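Local coordinates for general Secretion Pathway Protein (Vibrio vulnificus, PDB 4G54) that forms a periplasmic part of the EpsAB fusion protein of the type II secretion system and probably binds peptidoglycan, at residues Gln152-Ala157 against Leu199-Leu205; Val92-Glu96 against Leu104-Arg110; Ala45-Asp49 against Pro234-Thr238. One frame throughout, in Å; residues are numbered along the deposited sequence.

Followed from the N terminus, the chain enters contact 3 first, at Ala45-Asp49, just after strand 43-44, and closes that loop only at Pro234-Thr238, 185 residues further on. Both other contacts are nested inside it. Contact 2 closes a short turn, joining neighbouring strands 88-97 and 101-105 of the antiparallel sheet in the C39-like domain. Contact 1 follows in series, bringing helix 145-158 against the end of helix 193-202 and the chain leaving it. Contacts 1 and 2 lie on opposite sides of the chain's centre, their own centres about 25 Å apart, while contact 3 ties the late chain back to the C39-like domain.

Contact 1: Gln152-Ala157 against Leu199-Leu205; sequences QLLAKA and LQHMVSL
Leu153 reaches from helix 145-158 into an apolar cleft formed by the last turn of helix 193-202 and the chain that follows it. Its branches divide the work: CD1 meets the aliphatic CG of Gln200 at 3.7 Å, whereas CD2 touches CD2 of Leu205 at 3.8 Å, the two leucine side chains crossing at about a right angle. Lower on the same side chain, Leu153 CB rests on CD2 of Leu199. With CG anti to its backbone N (chi1 178°), Leu199 sends its other methyl, CD1, to Ala157 CB at 3.7 Å. A residue as small as alanine suits this place because the helix can come close, and Val203 CG1 packs 3.8 Å from Ala157 CA. Branched at CB, Val203 serves two neighbours at once, its CG2 lying against Leu153.

The polar component is one hydrogen bond. Lys156 first lays its CG alongside Val203, then bends at chi2, chi3 and chi4 to bring NZ 2.9 Å from Ser204 O, almost in line with the carbonyl bond (C=O...N angle 171°). A long flexible lysine can thus give apolar cover near its root and a charged donor at its end; Glu207 offers NZ a weak, long ion pair besides.

Val203 is where the chain leaves helical geometry, so the contact spans a helix terminus and its exit. Leu154 and Leu199 both pack on Phe179 of helix 170-182, so helices 145-158, 170-182 and 193-202 come together, consistent with a small helical peptidoglycan-binding-like domain, while Ser204 touches Pro131 of strand 125-131.

Contact 2: Val92-Glu96 against Leu104-Arg110; sequences VVLLE and LLTGEQR
Val93 and Leu105 form a hydrogen-bonded antiparallel pair in the tightly packed part of this contact. The pairing is reciprocal: Val93 N donates to Leu105 O at 2.9 Å, and Leu105 N returns a bond to Val93 O at 2.8 Å. Leu104 CA-H also points at Val93 O, with a CA...O separation of 3.2 Å.

Aliphatic residues fill both faces. On one, Val93 CB meets Leu105 CB at 4.0 Å. Leu105 CD1 extends to Leu95 CB, and Leu40 of helix 30-40 packs on all three residues. On the other face, Leu94 CD1 touches Leu104 CD2 at 3.9 Å. Val92 reaches across with CG2, set anti to its backbone N, to lie 3.8 Å from Leu104 CB. Branched valines fit the extended backbone, while the longer leucines reach across to the neighbouring strand and to helix 30-40.

The contact is looser toward Arg110, which was modelled in two conformers. In the one described here its chain runs extended from CG to NE, bringing one guanidinium face against Leu95 CD2, which lies 3.5 Å from Arg110 NH2. In this conformer Glu96 OE1 approaches the guanidinium edge, but its salt bridge to NH2 is long and the two flat groups are turned 69° apart. Each has a stronger partner: Glu96 with Arg101, Arg110 NH2 with Leu212 O.

Beyond the paired strands, Thr106 OG1 accepts from the backbone N of Glu108 and Gln109, making an ST turn within an ST motif. The paired segments belong to a beta hairpin, in which Leu95 and Glu96 opposite Val103 make a classic beta bulge.

Contact 3: Ala45-Asp49 against Pro234-Thr238; sequences ATRID and PLLRT
Asp49 and Arg237 meet end-on in a two-pronged salt bridge. Arg237 NH1 donates to Asp49 OD1 and Arg237 NH2 to Asp49 OD2, each at 2.9 Å, with both bonds nearly straight. Both oxygens use their syn lone pairs, and the carboxylate and guanidinium planes are only 18° apart, so the two groups meet edge to edge in nearly one plane. Arginine suits this place because its two terminal nitrogens match the spacing of two carboxylate oxygens.

Leu235 adds an apolar touch: its CD1 lies 3.4 Å from Asp49 CG, and its CB sits above one face of the guanidinium, displaced toward the rim. The leucine therefore packs against both charged partners. From the other segment, Thr46 CG2 reaches Arg237 NH2 at 3.8 Å.

A second shell fixes the aspartate. Its CG is anti to its carbonyl carbon (chi1 -63°), and the carboxylate turns back on its own loop. There Asp49 OD2 accepts from Thr46 N at 2.8 Å through its anti lone pair, the one away from OD1, while Thr46 OG1 approaches the same oxygen from above the carboxylate plane at 3.0 Å. With Arg237 NH2, three donors hold OD2, which would probably keep this buried group ionised. OD1 has Thr57 OG1 as a further partner, and Arg237 NH1 also donates to Thr57 O.

Farther out, Tyr38 of helix 30-40 touches Ala45, Asp49 and Leu235. The salt bridge thus joins two loops directly beyond the short parallel strands 43-44 and 233-234, extending the join between the C39-like domain and the late chain that returns to it.

Contact 1: Gln152-Ala157 against Leu199-Leu205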
loop_
_atom_site.group_PDB
_atom_site.type_symbol
_atom_site.label_atom_id
_atom_site.label_comp_id
_atom_site.label_asym_id
_atom_site.label_seq_id
_atom_site.Cartn_x
_atom_site.Cartn_y
_atom_site.Cartn_z
ATOM N N GLN A 152 16.114 -2.676 6.442
ATOM C CA GLN A 152 15.815 -1.504 5.674
ATOM C C GLN A 152 14.417 -0.977 5.996
ATOM O O GLN A 152 14.242 0.280 6.096
ATOM C CB GLN A 152 15.888 -1.838 4.154
ATOM C CG GLN A 152 17.353 -2.157 3.801
ATOM C CD GLN A 152 18.297 -0.899 3.807
ATOM O OE1 GLN A 152 17.849 0.261 3.634
ATOM N NE2 GLN A 152 19.638 -1.143 4.024
ATOM N N LEU A 153 13.421 -1.879 6.153
ATOM C CA LEU A 153 12.030 -1.403 6.414
ATOM C C LEU A 153 11.957 -0.775 7.805
ATOM O O LEU A 153 11.290 0.227 8.026
ATOM C CB LEU A 153 11.089 -2.654 6.363
ATOM C CG LEU A 153 10.858 -3.148 4.969
ATOM C CD1 LEU A 153 10.069 -4.498 5.043
ATOM C CD2 LEU A 153 10.058 -2.135 4.155
ATOM N N LEU A 154 12.694 -1.371 8.766
ATOM C CA LEU A 154 12.604 -0.785 10.151
ATOM C C LEU A 154 13.217 0.585 10.152
ATOM O O LEU A 154 12.664 1.491 10.808
ATOM C CB LEU A 154 13.401 -1.610 11.182
ATOM C CG LEU A 154 12.689 -2.821 11.605
ATOM C CD1 LEU A 154 13.701 -3.748 12.379
ATOM C CD2 LEU A 154 11.508 -2.366 12.612
ATOM N N ALA A 155 14.331 0.806 9.448
ATOM C CA ALA A 155 14.929 2.155 9.386
ATOM C C ALA A 155 13.980 3.136 8.720
ATOM O O ALA A 155 13.840 4.285 9.150
ATOM C CB ALA A 155 16.288 2.082 8.645
ATOM N N LYS A 156 13.225 2.643 7.733
ATOM C CA LYS A 156 12.297 3.551 7.079
ATOM C C LYS A 156 11.131 3.923 8.048
ATOM O O LYS A 156 10.661 5.110 8.072
ATOM C CB LYS A 156 11.713 2.872 5.806
ATOM C CG LYS A 156 10.816 3.780 4.972
ATOM C CD LYS A 156 11.592 4.537 3.858
ATOM C CE LYS A 156 11.559 3.798 2.497
ATOM N NZ LYS A 156 10.565 4.259 1.440
ATOM N N ALA A 157 10.584 2.961 8.786
ATOM C CA ALA A 157 9.508 3.232 9.668
ATOM C C ALA A 157 9.909 4.101 10.840
ATOM O O ALA A 157 9.165 5.043 11.207
ATOM C CB ALA A 157 8.958 1.947 10.171
ATOM N N LEU A 199 4.514 -3.492 10.009
ATOM C CA LEU A 199 5.660 -2.801 9.418
ATOM C C LEU A 199 5.464 -2.628 7.903
ATOM O O LEU A 199 5.659 -1.521 7.346
ATOM C CB LEU A 199 6.926 -3.656 9.671
ATOM C CG LEU A 199 8.165 -3.051 9.046
ATOM C CD1 LEU A 199 8.533 -1.675 9.696
ATOM C CD2 LEU A 199 9.287 -4.045 9.360
ATOM N N GLN A 200 5.006 -3.726 7.242
ATOM C CA GLN A 200 4.991 -3.642 5.779
ATOM C C GLN A 200 3.726 -2.966 5.266
ATOM O O GLN A 200 3.710 -2.412 4.136
ATOM C CB GLN A 200 5.085 -5.074 5.216
ATOM C CG GLN A 200 6.563 -5.509 5.386
ATOM C CD GLN A 200 6.629 -7.026 5.111
ATOM O OE1 GLN A 200 7.092 -7.425 4.056
ATOM N NE2 GLN A 200 6.096 -7.859 6.012
ATOM N N HIS A 201 2.636 -2.898 6.062
ATOM C CA HIS A 201 1.527 -2.072 5.603
ATOM C C HIS A 201 1.886 -0.587 5.755
ATOM O O HIS A 201 1.408 0.238 4.972
ATOM C CB HIS A 201 0.273 -2.483 6.401
ATOM C CG HIS A 201 -0.957 -1.743 5.954
ATOM N ND1 HIS A 201 -1.786 -2.129 4.923
ATOM C CD2 HIS A 201 -1.446 -0.568 6.436
ATOM C CE1 HIS A 201 -2.753 -1.220 4.780
ATOM N NE2 HIS A 201 -2.553 -0.254 5.662
ATOM N N MET A 202 2.776 -0.228 6.711
ATOM C CA MET A 202 3.092 1.212 6.913
ATOM C C MET A 202 4.121 1.721 5.927
ATOM O O MET A 202 4.023 2.886 5.440
ATOM C CB MET A 202 3.649 1.353 8.361
ATOM C CG MET A 202 2.667 1.205 9.534
ATOM S SD MET A 202 3.645 1.352 11.074
ATOM C CE MET A 202 4.323 3.012 10.833
ATOM N N VAL A 203 5.145 0.884 5.606
ATOM C CA VAL A 203 6.257 1.421 4.763
ATOM C C VAL A 203 6.641 0.391 3.718
ATOM O O VAL A 203 6.415 -0.806 3.870
ATOM C CB VAL A 203 7.564 1.798 5.599
ATOM C CG1 VAL A 203 7.304 3.006 6.561
ATOM C CG2 VAL A 203 8.062 0.608 6.343
ATOM N N SER A 204 7.278 0.882 2.630
ATOM C CA SER A 204 7.741 -0.018 1.583
ATOM C C SER A 204 9.186 0.366 1.235
ATOM O O SER A 204 9.592 1.529 1.437
ATOM C CB SER A 204 6.939 0.228 0.286
ATOM O OG SER A 204 5.510 0.294 0.562
ATOM N N LEU A 205 9.863 -0.567 0.579
ATOM C CA LEU A 205 11.288 -0.230 0.121
ATOM C C LEU A 205 11.313 0.864 -0.944
ATOM O O LEU A 205 12.292 1.633 -0.980
ATOM C CB LEU A 205 11.970 -1.464 -0.457
ATOM C CG LEU A 205 12.154 -2.678 0.494
ATOM C CD1 LEU A 205 12.730 -3.917 -0.238
ATOM C CD2 LEU A 205 13.033 -2.326 1.731
#

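Contact 2: Val92-Glu96 against Leu104-Arg110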
loop_
_atom_site.group_PDB
_atom_site.type_symbol
_atom_site.label_atom_id
_atom_site.label_comp_id
_atom_site.label_asym_id
_atom_site.label_seq_id
_atom_site.Cartn_x
_atom_site.Cartn_y
_atom_site.Cartn_z
ATOM N N VAL A 92 -12.385 4.049 -7.937
ATOM C CA VAL A 92 -11.499 5.190 -8.200
ATOM C C VAL A 92 -10.291 5.097 -7.247
ATOM O O VAL A 92 -10.400 4.547 -6.159
ATOM C CB VAL A 92 -12.283 6.537 -8.026
ATOM C CG1 VAL A 92 -12.671 6.814 -6.544
ATOM C CG2 VAL A 92 -11.520 7.643 -8.596
ATOM N N VAL A 93 -9.119 5.493 -7.727
ATOM C CA VAL A 93 -7.939 5.480 -6.882
ATOM C C VAL A 93 -7.906 6.679 -5.996
ATOM O O VAL A 93 -8.028 7.822 -6.466
ATOM C CB VAL A 93 -6.634 5.343 -7.711
ATOM C CG1 VAL A 93 -5.402 5.593 -6.828
ATOM C CG2 VAL A 93 -6.600 3.935 -8.364
ATOM N N LEU A 94 -7.724 6.441 -4.683
ATOM C CA LEU A 94 -7.462 7.563 -3.749
ATOM C C LEU A 94 -5.966 7.710 -3.689
ATOM O O LEU A 94 -5.235 6.808 -3.249
ATOM C CB LEU A 94 -8.018 7.201 -2.340
ATOM C CG LEU A 94 -7.655 8.205 -1.227
ATOM C CD1 LEU A 94 -8.385 9.465 -1.419
ATOM C CD2 LEU A 94 -8.057 7.589 0.136
ATOM N N LEU A 95 -5.472 8.897 -4.088
ATOM C CA LEU A 95 -4.046 9.165 -4.075
ATOM C C LEU A 95 -3.669 9.833 -2.810
ATOM O O LEU A 95 -2.592 9.482 -2.257
ATOM C CB LEU A 95 -3.652 10.078 -5.320
ATOM C CG LEU A 95 -2.220 10.561 -5.406
ATOM C CD1 LEU A 95 -1.278 9.388 -5.685
ATOM C CD2 LEU A 95 -2.155 11.595 -6.580
ATOM N N GLU A 96 -4.407 10.870 -2.385
ATOM C CA GLU A 96 -4.091 11.476 -1.077
ATOM C C GLU A 96 -5.360 11.991 -0.430
ATOM O O GLU A 96 -6.357 12.134 -1.072
ATOM C CB GLU A 96 -3.061 12.550 -1.168
ATOM C CG GLU A 96 -3.392 13.631 -2.115
ATOM C CD GLU A 96 -2.160 14.601 -2.246
ATOM O OE1 GLU A 96 -1.622 14.792 -3.338
ATOM O OE2 GLU A 96 -1.739 15.133 -1.185
ATOM N N LEU A 104 -8.410 12.113 -6.266
ATOM C CA LEU A 104 -8.859 10.853 -6.899
ATOM C C LEU A 104 -8.262 10.721 -8.302
ATOM O O LEU A 104 -8.153 11.709 -9.038
ATOM C CB LEU A 104 -10.375 10.849 -6.974
ATOM C CG LEU A 104 -11.087 11.022 -5.621
ATOM C CD1 LEU A 104 -12.589 10.938 -5.915
ATOM C CD2 LEU A 104 -10.604 9.939 -4.652
ATOM N N LEU A 105 -7.923 9.500 -8.676
ATOM C CA LEU A 105 -7.453 9.149 -10.055
ATOM C C LEU A 105 -8.426 8.173 -10.691
ATOM O O LEU A 105 -8.685 7.117 -10.143
ATOM C CB LEU A 105 -6.036 8.578 -10.005
ATOM C CG LEU A 105 -5.006 9.384 -9.236
ATOM C CD1 LEU A 105 -3.648 8.612 -9.188
ATOM C CD2 LEU A 105 -4.727 10.709 -9.946
ATOM N N THR A 106 -8.956 8.521 -11.875
ATOM C CA THR A 106 -10.074 7.785 -12.475
ATOM C C THR A 106 -9.611 6.882 -13.597
ATOM O O THR A 106 -10.416 6.158 -14.184
ATOM C CB THR A 106 -11.158 8.733 -13.058
ATOM O OG1 THR A 106 -10.567 9.343 -14.262
ATOM C CG2 THR A 106 -11.604 9.817 -12.116
ATOM N N GLY A 107 -8.321 6.862 -13.925
ATOM C CA GLY A 107 -7.843 6.189 -15.145
ATOM C C GLY A 107 -7.724 7.173 -16.350
ATOM O O GLY A 107 -7.030 6.915 -17.322
ATOM N N GLU A 108 -8.381 8.319 -16.194
ATOM C CA GLU A 108 -8.318 9.400 -17.201
ATOM C C GLU A 108 -8.073 10.769 -16.653
ATOM O O GLU A 108 -7.486 11.599 -17.352
ATOM C CB GLU A 108 -9.586 9.384 -18.046
ATOM C CG GLU A 108 -9.421 8.222 -19.087
ATOM C CD GLU A 108 -8.133 8.250 -19.997
ATOM O OE1 GLU A 108 -7.447 7.172 -20.128
ATOM O OE2 GLU A 108 -7.821 9.324 -20.589
ATOM N N GLN A 109 -8.580 11.047 -15.479
ATOM C CA GLN A 109 -8.477 12.370 -14.890
ATOM C C GLN A 109 -8.000 12.337 -13.447
ATOM O O GLN A 109 -8.297 11.399 -12.713
ATOM C CB GLN A 109 -9.870 13.047 -14.879
ATOM C CG GLN A 109 -10.423 13.242 -16.272
ATOM C CD GLN A 109 -11.816 13.854 -16.189
ATOM O OE1 GLN A 109 -12.004 14.961 -15.665
ATOM N NE2 GLN A 109 -12.790 13.132 -16.712
ATOM N N ARG A 110 -7.276 13.369 -13.056
ATOM C CA ARG A 110 -7.117 13.675 -11.639
ATOM C C ARG A 110 -8.192 14.649 -11.145
ATOM O O ARG A 110 -8.288 15.793 -11.647
ATOM C CB ARG A 110 -5.716 14.256 -11.451
ATOM C CG ARG A 110 -5.376 14.590 -10.027
ATOM C CD ARG A 110 -3.982 15.376 -10.025
ATOM N NE ARG A 110 -3.291 15.416 -8.725
ATOM C CZ ARG A 110 -2.142 14.813 -8.386
ATOM N NH1 ARG A 110 -1.419 14.052 -9.222
ATOM N NH2 ARG A 110 -1.711 15.005 -7.146
#

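Contact 3: Ala45-Asp49 against Pro234-Thr238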
loop_
_atom_site.group_PDB
_atom_site.type_symbol
_atom_site.label_atom_id
_atom_site.label_comp_id
_atom_site.label_asym_id
_atom_site.label_seq_id
_atom_site.Cartn_x
_atom_site.Cartn_y
_atom_site.Cartn_z
ATOM N N ALA A 45 0.445 -5.043 -14.112
ATOM C CA ALA A 45 -0.245 -6.186 -13.481
ATOM C C ALA A 45 -0.913 -7.043 -14.531
ATOM O O ALA A 45 -1.456 -6.511 -15.507
ATOM C CB ALA A 45 -1.285 -5.650 -12.527
ATOM N N THR A 46 -0.916 -8.360 -14.314
ATOM C CA THR A 46 -1.645 -9.244 -15.185
ATOM C C THR A 46 -3.075 -9.462 -14.744
ATOM O O THR A 46 -3.465 -9.091 -13.656
ATOM C CB THR A 46 -0.934 -10.663 -15.332
ATOM O OG1 THR A 46 -1.256 -11.390 -14.158
ATOM C CG2 THR A 46 0.619 -10.561 -15.495
ATOM N N ARG A 47 -3.859 -10.141 -15.591
ATOM C CA ARG A 47 -5.213 -10.492 -15.205
ATOM C C ARG A 47 -5.268 -11.311 -13.886
ATOM O O ARG A 47 -6.303 -11.272 -13.141
ATOM C CB ARG A 47 -5.904 -11.212 -16.355
ATOM C CG ARG A 47 -7.310 -10.798 -16.521
ATOM C CD ARG A 47 -8.028 -11.936 -17.294
ATOM N NE ARG A 47 -8.368 -11.751 -18.710
ATOM C CZ ARG A 47 -8.250 -10.658 -19.467
ATOM N NH1 ARG A 47 -7.752 -9.522 -19.004
ATOM N NH2 ARG A 47 -8.641 -10.732 -20.733
ATOM N N ILE A 48 -4.251 -12.144 -13.635
ATOM C CA ILE A 48 -4.242 -12.923 -12.376
ATOM C C ILE A 48 -4.060 -11.998 -11.163
ATOM O O ILE A 48 -4.785 -12.149 -10.107
ATOM C CB ILE A 48 -3.197 -14.005 -12.455
ATOM C CG1 ILE A 48 -3.628 -15.038 -13.469
ATOM C CG2 ILE A 48 -3.035 -14.708 -11.168
ATOM C CD1 ILE A 48 -4.948 -15.719 -13.084
ATOM N N ASP A 49 -3.201 -10.976 -11.316
ATOM C CA ASP A 49 -2.932 -10.105 -10.233
ATOM C C ASP A 49 -4.132 -9.288 -9.863
ATOM O O ASP A 49 -4.329 -8.933 -8.684
ATOM C CB ASP A 49 -1.802 -9.140 -10.653
ATOM C CG ASP A 49 -0.526 -9.894 -10.935
ATOM O OD1 ASP A 49 0.000 -10.629 -10.023
ATOM O OD2 ASP A 49 -0.002 -9.748 -12.049
ATOM N N PRO A 234 7.741 -5.366 -14.595
ATOM C CA PRO A 234 6.993 -6.549 -14.189
ATOM C C PRO A 234 6.969 -6.707 -12.677
ATOM O O PRO A 234 7.913 -6.307 -12.016
ATOM C CB PRO A 234 7.815 -7.699 -14.858
ATOM C CG PRO A 234 9.200 -7.168 -14.991
ATOM C CD PRO A 234 9.052 -5.663 -15.205
ATOM N N LEU A 235 5.880 -7.267 -12.110
ATOM C CA LEU A 235 5.899 -7.516 -10.686
ATOM C C LEU A 235 7.015 -8.446 -10.181
ATOM O O LEU A 235 7.482 -9.338 -10.913
ATOM C CB LEU A 235 4.484 -8.058 -10.268
ATOM C CG LEU A 235 3.338 -7.030 -10.197
ATOM C CD1 LEU A 235 2.005 -7.781 -10.137
ATOM C CD2 LEU A 235 3.573 -6.249 -8.863
ATOM N N LEU A 236 7.460 -8.232 -8.930
ATOM C CA LEU A 236 8.420 -9.106 -8.282
ATOM C C LEU A 236 7.701 -10.337 -7.751
ATOM O O LEU A 236 6.726 -10.186 -6.930
ATOM C CB LEU A 236 8.997 -8.366 -7.086
ATOM C CG LEU A 236 10.263 -8.881 -6.457
ATOM C CD1 LEU A 236 11.331 -9.326 -7.462
ATOM C CD2 LEU A 236 10.671 -7.535 -5.755
ATOM N N ARG A 237 8.141 -11.506 -8.164
ATOM C CA ARG A 237 7.472 -12.728 -7.768
ATOM C C ARG A 237 8.369 -13.754 -7.069
ATOM O O ARG A 237 8.105 -14.914 -7.122
ATOM C CB ARG A 237 6.735 -13.310 -8.943
ATOM C CG ARG A 237 5.689 -12.369 -9.511
ATOM C CD ARG A 237 5.082 -12.945 -10.719
ATOM N NE ARG A 237 4.489 -11.991 -11.639
ATOM C CZ ARG A 237 3.232 -11.549 -11.468
ATOM N NH1 ARG A 237 2.476 -12.016 -10.458
ATOM N NH2 ARG A 237 2.710 -10.673 -12.297
ATOM N N THR A 238 9.406 -13.258 -6.393
ATOM C CA THR A 238 10.189 -14.114 -5.531
ATOM C C THR A 238 10.270 -13.310 -4.213
ATOM O O THR A 238 10.199 -12.048 -4.233
ATOM C CB THR A 238 11.642 -14.383 -6.092
ATOM O OG1 THR A 238 12.222 -13.107 -6.237
ATOM C CG2 THR A 238 11.565 -15.059 -7.427
#